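Local coordinates for protein pentafunctional AROM polypeptide (Schizosaccharomyces pombe, PDB 5SWV) that carries out several steps of the shikimate pathway as a multidomain enzyme, this portion probably serving as its 3-dehydroquinate dehydratase and shikimate dehydrogenase, at residues T290-Q295 / V316-D321; K253-G258 / L298-F303; W146-P151 / E184-R189. All blocks are in the same frame, centred on the assembly; numbering follows the deposited sequence.

Interaction 1 (T290-Q295 / V316-D321); sequences TVDEVQ and VMKFMD
Val291 opens the contact by turning CG2 onto the backbone of Val316: this methyl, anti to its own backbone N, lies 4.1 Å from Val316 N. Val291 O lies obliquely to the Phe319 ring, 3.9 Å from Phe319 CE2. Asp292 follows in a short 3-10 turn. Its OD1 sits 3.9 Å from Phe319 CZ, at the ring edge and near the ring plane, while the carboxylate stands almost upright to the ring, the planes 85° apart. Lys318 reaches over from the other segment, but Asp292 OD1 and Lys318 NZ remain 5.2 Å apart. Val294 adds an apolar touch through CG2 near Phe319 CE2. Gln295 closes the walk: with CG anti to the backbone N (chi1 -165°) and the chain extended beyond it, the side chain crosses that of Phe319 at about a right angle, the amide plane inclined 48° to the ring. Gln295 CD lies 3.5 Å from Phe319 CE1. Phe319 thus meets four residues of 290-295 and, with Val316, joins two loops of the substrate-binding domain of shikimate dehydrogenase. Dispersion and ring-edge electrostatics appear to hold them, the acid–lysine pair adding at most a through-space attraction.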
loop_
_atom_site.group_PDB
_atom_site.type_symbol
_atom_site.label_atom_id
_atom_site.label_comp_id
_atom_site.label_asym_id
_atom_site.label_seq_id
_atom_site.Cartn_x
_atom_site.Cartn_y
_atom_site.Cartn_z
ATOM N N THR A 290 21.709 -16.777 22.220
ATOM C CA THR A 290 20.708 -17.778 21.899
ATOM C C THR A 290 19.446 -17.082 21.416
ATOM O O THR A 290 19.239 -15.892 21.652
ATOM C CB THR A 290 20.368 -18.711 23.101
ATOM O OG1 THR A 290 19.518 -18.039 24.043
ATOM C CG2 THR A 290 21.632 -19.190 23.807
ATOM N N VAL A 291 18.603 -17.849 20.741
ATOM C CA VAL A 291 17.268 -17.402 20.358
ATOM C C VAL A 291 16.310 -17.298 21.552
ATOM O O VAL A 291 15.326 -16.568 21.495
ATOM C CB VAL A 291 16.664 -18.346 19.291
ATOM C CG1 VAL A 291 16.221 -19.677 19.903
ATOM C CG2 VAL A 291 15.517 -17.665 18.554
ATOM N N ASP A 292 16.584 -18.037 22.622
ATOM C CA ASP A 292 15.632 -18.143 23.734
ATOM C C ASP A 292 15.575 -16.903 24.585
ATOM O O ASP A 292 14.579 -16.670 25.268
ATOM C CB ASP A 292 15.953 -19.353 24.592
ATOM C CG ASP A 292 15.784 -20.624 23.826
ATOM O OD1 ASP A 292 14.607 -21.012 23.630
ATOM O OD2 ASP A 292 16.816 -21.181 23.368
ATOM N N GLU A 293 16.639 -16.109 24.509
ATOM C CA GLU A 293 16.730 -14.840 25.203
ATOM C C GLU A 293 15.789 -13.762 24.647
ATOM O O GLU A 293 15.569 -12.760 25.324
ATOM C CB GLU A 293 18.183 -14.337 25.191
ATOM C CG GLU A 293 19.150 -15.197 26.008
ATOM C CD GLU A 293 20.615 -14.900 25.697
ATOM O OE1 GLU A 293 21.236 -14.112 26.429
ATOM O OE2 GLU A 293 21.158 -15.450 24.719
ATOM N N VAL A 294 15.223 -13.957 23.452
ATOM C CA VAL A 294 14.286 -12.975 22.878
ATOM C C VAL A 294 12.858 -13.119 23.419
ATOM O O VAL A 294 12.025 -12.248 23.195
ATOM C CB VAL A 294 14.247 -12.994 21.320
ATOM C CG1 VAL A 294 15.652 -13.090 20.719
ATOM C CG2 VAL A 294 13.338 -14.101 20.781
ATOM N N GLN A 295 12.571 -14.215 24.115
ATOM C CA GLN A 295 11.219 -14.481 24.607
ATOM C C GLN A 295 10.695 -13.439 25.606
ATOM O O GLN A 295 9.497 -13.140 25.606
ATOM C CB GLN A 295 11.149 -15.874 25.232
ATOM C CG GLN A 295 9.727 -16.361 25.440
ATOM C CD GLN A 295 9.661 -17.809 25.881
ATOM O OE1 GLN A 295 10.621 -18.362 26.439
ATOM N NE2 GLN A 295 8.517 -18.434 25.640
ATOM N N VAL A 316 13.117 -19.158 15.531
ATOM C CA VAL A 316 12.162 -18.291 16.208
ATOM C C VAL A 316 10.724 -18.774 16.034
ATOM O O VAL A 316 9.871 -18.470 16.862
ATOM C CB VAL A 316 12.304 -16.819 15.729
ATOM C CG1 VAL A 316 11.590 -16.572 14.401
ATOM C CG2 VAL A 316 11.812 -15.858 16.792
ATOM N N MET A 317 10.465 -19.512 14.959
ATOM C CA MET A 317 9.106 -19.976 14.617
ATOM C C MET A 317 8.429 -20.790 15.721
ATOM O O MET A 317 7.210 -20.776 15.838
ATOM C CB MET A 317 9.133 -20.780 13.316
ATOM C CG MET A 317 9.452 -19.911 12.118
ATOM S SD MET A 317 9.818 -20.821 10.617
ATOM C CE MET A 317 8.173 -21.403 10.202
ATOM N N LYS A 318 9.240 -21.515 16.485
ATOM C CA LYS A 318 8.906 -22.016 17.827
ATOM C C LYS A 318 7.859 -21.177 18.597
ATOM O O LYS A 318 6.844 -21.712 19.057
ATOM C CB LYS A 318 10.195 -22.050 18.661
ATOM C CG LYS A 318 10.341 -23.232 19.600
ATOM C CD LYS A 318 11.358 -22.969 20.729
ATOM C CE LYS A 318 12.743 -22.520 20.255
ATOM N NZ LYS A 318 13.328 -23.409 19.198
ATOM N N PHE A 319 8.113 -19.869 18.710
ATOM C CA PHE A 319 7.327 -18.978 19.558
ATOM C C PHE A 319 6.102 -18.373 18.906
ATOM O O PHE A 319 5.395 -17.585 19.551
ATOM C CB PHE A 319 8.183 -17.800 20.038
ATOM C CG PHE A 319 9.402 -18.199 20.799
ATOM C CD1 PHE A 319 9.288 -18.831 22.029
ATOM C CD2 PHE A 319 10.670 -17.920 20.303
ATOM C CE1 PHE A 319 10.417 -19.194 22.746
ATOM C CE2 PHE A 319 11.805 -18.282 21.012
ATOM C CZ PHE A 319 11.680 -18.920 22.235
ATOM N N MET A 320 5.861 -18.675 17.637
ATOM C CA MET A 320 4.724 -18.115 16.926
ATOM C C MET A 320 3.518 -19.008 17.123
ATOM O O MET A 320 3.634 -20.233 17.131
ATOM C CB MET A 320 5.022 -18.009 15.431
ATOM C CG MET A 320 6.226 -17.160 15.037
ATOM S SD MET A 320 6.143 -15.417 15.534
ATOM C CE MET A 320 7.066 -15.517 17.065
ATOM N N ASP A 321 2.365 -18.375 17.285
ATOM C CA ASP A 321 1.055 -19.043 17.330
ATOM C C ASP A 321 0.424 -19.174 15.928
ATOM O O ASP A 321 -0.398 -20.051 15.694
ATOM C CB ASP A 321 0.097 -18.241 18.230
ATOM C CG ASP A 321 0.645 -18.030 19.646
ATOM O OD1 ASP A 321 0.667 -19.009 20.402
ATOM O OD2 ASP A 321 1.046 -16.900 20.015
#

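Interaction 2 (K253-G258 / L298-F303); sequences KFFLFG and LNLPDF
Lys253 and Phe303 pair in parallel, their CA atoms 5.1 Å apart, where strands 253-257 and 303-308 adjoin in the mixed sheet of the shikimate dehydrogenase substrate-binding domain; helices 266-277 and 295-298 lie in the beta-alpha-beta connections on the way. The bond from Lys253 N to Asp302 O (2.9 Å, N-H...O 169°) is consistent with this register, just where a type I turn, Leu300 to Phe303, delivers the chain into its strand. From Lys253 CB, 4.0 Å from Asp302 O, the side chain crosses that of Asp302 obliquely. CG meets Asp302 OD2 at 3.6 Å, CD and CE continue past the same oxygen, and bends at chi2 and chi4 (-138° and 83°) bring NZ onto it. Lys253 NZ meets Asp302 OD2 at 2.9 Å in a salt bridge, from the syn side and somewhat out of the carboxylate plane. Asp302 is therefore gripped twice by one residue, through its carbonyl and its carboxylate. Beyond this polar end the contact becomes apolar. Phe255 CD2 lies 4.0 Å from Phe303 CD1, at the edge of the Phe303 ring, and Phe255 CZ approaches Leu300 CD1. Val297 of helix 295-298 packs on Phe255, Phe257 and Phe303, extending this apolar layer. Further along the segment, Leu298 CD2 comes up to the edge of the Phe257 ring, near its plane and 3.7 Å from Phe257 CE2.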
loop_
_atom_site.group_PDB
_atom_site.type_symbol
_atom_site.label_atom_id
_atom_site.label_comp_id
_atom_site.label_asym_id
_atom_site.label_seq_id
_atom_site.Cartn_x
_atom_site.Cartn_y
_atom_site.Cartn_z
ATOM N N LYS A 253 7.746 -0.395 21.389
ATOM C CA LYS A 253 9.139 -0.741 21.186
ATOM C C LYS A 253 9.259 -1.823 20.113
ATOM O O LYS A 253 8.643 -2.877 20.219
ATOM C CB LYS A 253 9.750 -1.239 22.484
ATOM C CG LYS A 253 9.700 -0.231 23.610
ATOM C CD LYS A 253 11.001 -0.210 24.394
ATOM C CE LYS A 253 10.924 0.706 25.607
ATOM N NZ LYS A 253 10.277 -0.009 26.747
ATOM N N PHE A 254 10.047 -1.530 19.083
ATOM C CA PHE A 254 10.365 -2.465 18.004
ATOM C C PHE A 254 11.832 -2.877 18.084
ATOM O O PHE A 254 12.660 -2.156 18.630
ATOM C CB PHE A 254 10.050 -1.839 16.642
ATOM C CG PHE A 254 8.576 -1.653 16.399
ATOM C CD1 PHE A 254 7.926 -0.496 16.816
ATOM C CD2 PHE A 254 7.823 -2.643 15.779
ATOM C CE1 PHE A 254 6.555 -0.341 16.623
ATOM C CE2 PHE A 254 6.459 -2.480 15.561
ATOM C CZ PHE A 254 5.824 -1.336 15.986
ATOM N N PHE A 255 12.134 -4.053 17.543
ATOM C CA PHE A 255 13.436 -4.671 17.723
ATOM C C PHE A 255 13.936 -5.402 16.474
ATOM O O PHE A 255 13.192 -5.630 15.541
ATOM C CB PHE A 255 13.379 -5.638 18.914
ATOM C CG PHE A 255 13.094 -4.971 20.227
ATOM C CD1 PHE A 255 14.126 -4.439 20.988
ATOM C CD2 PHE A 255 11.798 -4.860 20.700
ATOM C CE1 PHE A 255 13.866 -3.804 22.203
ATOM C CE2 PHE A 255 11.529 -4.229 21.916
ATOM C CZ PHE A 255 12.565 -3.707 22.668
ATOM N N LEU A 256 15.225 -5.718 16.474
ATOM C CA LEU A 256 15.842 -6.599 15.491
ATOM C C LEU A 256 16.557 -7.704 16.261
ATOM O O LEU A 256 17.379 -7.412 17.114
ATOM C CB LEU A 256 16.850 -5.839 14.634
ATOM C CG LEU A 256 17.640 -6.652 13.589
ATOM C CD1 LEU A 256 16.713 -7.330 12.582
ATOM C CD2 LEU A 256 18.664 -5.784 12.863
ATOM N N PHE A 257 16.226 -8.962 15.979
ATOM C CA PHE A 257 16.908 -10.091 16.572
ATOM C C PHE A 257 17.847 -10.702 15.548
ATOM O O PHE A 257 17.532 -10.738 14.354
ATOM C CB PHE A 257 15.908 -11.143 16.994
ATOM C CG PHE A 257 14.827 -10.647 17.917
ATOM C CD1 PHE A 257 15.110 -9.780 18.970
ATOM C CD2 PHE A 257 13.516 -11.101 17.767
ATOM C CE1 PHE A 257 14.101 -9.364 19.829
ATOM C CE2 PHE A 257 12.511 -10.695 18.626
ATOM C CZ PHE A 257 12.799 -9.820 19.653
ATOM N N GLY A 258 18.977 -11.219 16.024
ATOM C CA GLY A 258 19.986 -11.855 15.167
ATOM C C GLY A 258 21.381 -11.644 15.718
ATOM O O GLY A 258 21.545 -11.084 16.809
ATOM N N LEU A 298 9.536 -10.353 23.667
ATOM C CA LEU A 298 8.245 -10.614 23.036
ATOM C C LEU A 298 7.081 -10.436 24.004
ATOM O O LEU A 298 5.968 -10.162 23.564
ATOM C CB LEU A 298 8.196 -12.029 22.459
ATOM C CG LEU A 298 9.223 -12.474 21.410
ATOM C CD1 LEU A 298 8.929 -13.909 20.997
ATOM C CD2 LEU A 298 9.269 -11.577 20.188
ATOM N N ASN A 299 7.338 -10.607 25.302
ATOM C CA ASN A 299 6.319 -10.422 26.348
ATOM C C ASN A 299 6.301 -9.052 27.035
ATOM O O ASN A 299 5.509 -8.861 27.959
ATOM C CB ASN A 299 6.452 -11.520 27.420
ATOM C CG ASN A 299 6.095 -12.895 26.894
ATOM O OD1 ASN A 299 5.260 -13.038 26.006
ATOM N ND2 ASN A 299 6.732 -13.917 27.444
ATOM N N LEU A 300 7.133 -8.099 26.600
ATOM C CA LEU A 300 7.083 -6.753 27.180
ATOM C C LEU A 300 5.694 -6.172 26.954
ATOM O O LEU A 300 5.108 -6.403 25.914
ATOM C CB LEU A 300 8.135 -5.835 26.568
ATOM C CG LEU A 300 9.595 -6.147 26.902
ATOM C CD1 LEU A 300 10.479 -5.248 26.058
ATOM C CD2 LEU A 300 9.918 -5.974 28.384
ATOM N N PRO A 301 5.146 -5.443 27.937
ATOM C CA PRO A 301 3.775 -4.915 27.729
ATOM C C PRO A 301 3.635 -3.999 26.489
ATOM O O PRO A 301 2.595 -4.010 25.830
ATOM C CB PRO A 301 3.480 -4.152 29.037
ATOM C CG PRO A 301 4.824 -3.879 29.649
ATOM C CD PRO A 301 5.726 -5.010 29.224
ATOM N N ASP A 302 4.704 -3.273 26.163
ATOM C CA ASP A 302 4.727 -2.304 25.052
ATOM C C ASP A 302 5.432 -2.794 23.755
ATOM O O ASP A 302 5.800 -1.982 22.902
ATOM C CB ASP A 302 5.358 -0.994 25.551
ATOM C CG ASP A 302 6.753 -1.192 26.175
ATOM O OD1 ASP A 302 7.164 -2.348 26.426
ATOM O OD2 ASP A 302 7.444 -0.180 26.440
ATOM N N PHE A 303 5.613 -4.111 23.615
ATOM C CA PHE A 303 6.251 -4.713 22.439
ATOM C C PHE A 303 5.323 -4.573 21.247
ATOM O O PHE A 303 4.169 -4.996 21.302
ATOM C CB PHE A 303 6.555 -6.193 22.695
ATOM C CG PHE A 303 7.046 -6.945 21.483
ATOM C CD1 PHE A 303 8.366 -6.830 21.056
ATOM C CD2 PHE A 303 6.193 -7.807 20.779
ATOM C CE1 PHE A 303 8.816 -7.543 19.943
ATOM C CE2 PHE A 303 6.640 -8.520 19.667
ATOM C CZ PHE A 303 7.951 -8.386 19.245
#

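Interaction 3 (W146-P151 / E184-R189); sequences WSWARP and EEFRTR
Trp148 and Phe186 bring their backbones closest, with CA atoms 6.0 Å apart, where the irregular segment 146-151 passes beside helix 177-193. Phe186 carries much of the packing. Its CG lies anti to the backbone N (chi1 179°), which directs the ring toward Trp148 and Pro151. Trp148 CE3 sits over one face of that ring, offset toward the rim and 3.7 Å from Phe186 CD2. The six-membered ring of Trp148 and the Phe186 ring are inclined at 50°, with centroids 5.1 Å apart, so the pair is oblique. Pro151 approaches elsewhere on the ring: its CG lies at the edge, 3.8 Å from Phe186 CE1. One helical turn on, Arg189 donates from NH2 to Trp148 O at 3.2 Å; the donor lies in the carbonyl plane, and the N-H...O angle of 145° shows a bent bond. Phe186 CA lies over one face of the Arg189 guanidinium, offset toward its rim, with Pro151 CG at the guanidinium edge. Outside the two segments the indole NE1 donates to Asn202 OD1 and the ring stacks on Trp154. Pro151 is the N-cap residue of helix 152-162, so the contact joins the loop leading into one helix to the next helix along the chain, a packing of neighbouring peripheral elements consistent with the TIM barrel of type I 3-dehydroquinases.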
loop_
_atom_site.group_PDB
_atom_site.type_symbol
_atom_site.label_atom_id
_atom_site.label_comp_id
_atom_site.label_asym_id
_atom_site.label_seq_id
_atom_site.Cartn_x
_atom_site.Cartn_y
_atom_site.Cartn_z
ATOM N N TRP A 146 -27.266 21.774 12.808
ATOM C CA TRP A 146 -27.882 20.466 13.067
ATOM C C TRP A 146 -27.189 19.879 14.274
ATOM O O TRP A 146 -26.051 19.431 14.180
ATOM C CB TRP A 146 -27.805 19.530 11.842
ATOM C CG TRP A 146 -28.736 19.929 10.688
ATOM C CD1 TRP A 146 -29.501 21.063 10.601
ATOM C CD2 TRP A 146 -28.944 19.226 9.455
ATOM N NE1 TRP A 146 -30.183 21.091 9.414
ATOM C CE2 TRP A 146 -29.857 19.980 8.689
ATOM C CE3 TRP A 146 -28.458 18.028 8.931
ATOM C CZ2 TRP A 146 -30.302 19.571 7.426
ATOM C CZ3 TRP A 146 -28.901 17.619 7.657
ATOM C CH2 TRP A 146 -29.814 18.387 6.930
ATOM N N SER A 147 -27.878 19.920 15.408
ATOM C CA SER A 147 -27.374 19.346 16.653
ATOM C C SER A 147 -27.175 17.839 16.522
ATOM O O SER A 147 -27.955 17.179 15.838
ATOM C CB SER A 147 -28.356 19.635 17.809
ATOM O OG SER A 147 -28.121 18.823 18.954
ATOM N N TRP A 148 -26.131 17.316 17.173
ATOM C CA TRP A 148 -25.913 15.866 17.318
ATOM C C TRP A 148 -26.615 15.293 18.555
ATOM O O TRP A 148 -26.899 14.092 18.598
ATOM C CB TRP A 148 -24.433 15.546 17.438
ATOM C CG TRP A 148 -23.612 15.928 16.280
ATOM C CD1 TRP A 148 -22.679 16.914 16.232
ATOM C CD2 TRP A 148 -23.608 15.309 14.998
ATOM N NE1 TRP A 148 -22.095 16.957 14.993
ATOM C CE2 TRP A 148 -22.652 15.982 14.212
ATOM C CE3 TRP A 148 -24.324 14.251 14.431
ATOM C CZ2 TRP A 148 -22.388 15.637 12.895
ATOM C CZ3 TRP A 148 -24.060 13.904 13.111
ATOM C CH2 TRP A 148 -23.096 14.596 12.361
ATOM N N ALA A 149 -26.843 16.136 19.567
ATOM C CA ALA A 149 -27.600 15.755 20.763
ATOM C C ALA A 149 -29.097 15.638 20.483
ATOM O O ALA A 149 -29.749 14.803 21.090
ATOM C CB ALA A 149 -27.364 16.750 21.891
ATOM N N ARG A 150 -29.630 16.489 19.596
ATOM C CA ARG A 150 -31.037 16.439 19.147
ATOM C C ARG A 150 -31.061 16.325 17.623
ATOM O O ARG A 150 -31.320 17.313 16.942
ATOM C CB ARG A 150 -31.784 17.719 19.543
ATOM C CG ARG A 150 -32.020 17.910 21.039
ATOM C CD ARG A 150 -32.532 19.325 21.369
ATOM N NE ARG A 150 -31.711 20.414 20.794
ATOM C CZ ARG A 150 -30.476 20.762 21.194
ATOM N NH1 ARG A 150 -29.845 20.115 22.184
ATOM N NH2 ARG A 150 -29.848 21.767 20.587
ATOM N N PRO A 151 -30.810 15.123 17.078
ATOM C CA PRO A 151 -30.476 15.025 15.670
ATOM C C PRO A 151 -31.655 14.648 14.777
ATOM O O PRO A 151 -31.597 13.638 14.091
ATOM C CB PRO A 151 -29.424 13.918 15.693
ATOM C CG PRO A 151 -29.919 12.984 16.760
ATOM C CD PRO A 151 -30.734 13.798 17.725
ATOM N N GLU A 184 -19.602 12.402 19.569
ATOM C CA GLU A 184 -19.219 11.081 20.096
ATOM C C GLU A 184 -20.367 10.346 20.797
ATOM O O GLU A 184 -20.509 9.139 20.634
ATOM C CB GLU A 184 -18.019 11.166 21.047
ATOM C CG GLU A 184 -16.700 11.649 20.436
ATOM C CD GLU A 184 -16.298 10.946 19.148
ATOM O OE1 GLU A 184 -16.335 9.692 19.102
ATOM O OE2 GLU A 184 -15.936 11.671 18.181
ATOM N N GLU A 185 -21.173 11.066 21.573
ATOM C CA GLU A 185 -22.431 10.512 22.111
ATOM C C GLU A 185 -23.284 9.939 20.994
ATOM O O GLU A 185 -23.736 8.794 21.076
ATOM C CB GLU A 185 -23.241 11.574 22.849
ATOM C CG GLU A 185 -22.860 11.702 24.307
ATOM C CD GLU A 185 -23.012 13.120 24.869
ATOM O OE1 GLU A 185 -23.812 13.946 24.341
ATOM O OE2 GLU A 185 -22.313 13.407 25.870
ATOM N N PHE A 186 -23.478 10.751 19.956
ATOM C CA PHE A 186 -24.218 10.342 18.780
ATOM C C PHE A 186 -23.588 9.099 18.135
ATOM O O PHE A 186 -24.282 8.131 17.874
ATOM C CB PHE A 186 -24.326 11.501 17.776
ATOM C CG PHE A 186 -25.063 11.140 16.508
ATOM C CD1 PHE A 186 -26.447 11.248 16.439
ATOM C CD2 PHE A 186 -24.374 10.671 15.393
ATOM C CE1 PHE A 186 -27.132 10.903 15.283
ATOM C CE2 PHE A 186 -25.054 10.317 14.236
ATOM C CZ PHE A 186 -26.434 10.435 14.181
ATOM N N ARG A 187 -22.277 9.118 17.913
ATOM C CA ARG A 187 -21.591 7.970 17.355
ATOM C C ARG A 187 -21.926 6.704 18.128
ATOM O O ARG A 187 -22.199 5.672 17.515
ATOM C CB ARG A 187 -20.077 8.182 17.314
ATOM C CG ARG A 187 -19.282 6.899 17.135
ATOM C CD ARG A 187 -18.026 7.035 16.305
ATOM N NE ARG A 187 -17.344 8.326 16.402
ATOM C CZ ARG A 187 -16.743 8.964 15.384
ATOM N NH1 ARG A 187 -16.736 8.469 14.151
ATOM N NH2 ARG A 187 -16.142 10.134 15.593
ATOM N N THR A 188 -21.907 6.775 19.462
ATOM C CA THR A 188 -22.152 5.576 20.280
ATOM C C THR A 188 -23.587 5.065 20.057
ATOM O O THR A 188 -23.779 3.872 19.836
ATOM C CB THR A 188 -21.850 5.799 21.788
ATOM O OG1 THR A 188 -20.480 6.158 21.960
ATOM C CG2 THR A 188 -22.083 4.537 22.586
ATOM N N ARG A 189 -24.565 5.973 20.066
ATOM C CA ARG A 189 -25.987 5.608 19.958
ATOM C C ARG A 189 -26.386 4.972 18.616
ATOM O O ARG A 189 -27.100 3.967 18.589
ATOM C CB ARG A 189 -26.887 6.834 20.194
ATOM C CG ARG A 189 -26.842 7.422 21.593
ATOM C CD ARG A 189 -28.090 8.250 21.899
ATOM N NE ARG A 189 -28.354 9.329 20.923
ATOM C CZ ARG A 189 -27.806 10.558 20.925
ATOM N NH1 ARG A 189 -26.910 10.929 21.849
ATOM N NH2 ARG A 189 -28.152 11.431 19.973
#

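Reading from the N terminus, interaction 3 comes first, closing a loop of 32 residues that contains helix 152-162 and strand 167-173 within the dehydroquinase barrel. It is complete before the other two begin. Interaction 2 opens at strand 253-257, interaction 1 opens at 290-295, interaction 2 closes at 298-303, and interaction 1 closes at 316-321, so the two loops cross. They also touch in space: Val294 CG1 lies 3.8 Å from Phe257 CD1, and Phe319 CB packs near Leu298 CD1. Interaction 2 ties strand 253-257 to the loop entering strand 303-308, and interaction 1 joins loops before and after that strand. Interaction 3 stays separate, its centre about 41 Å from that of interaction 2.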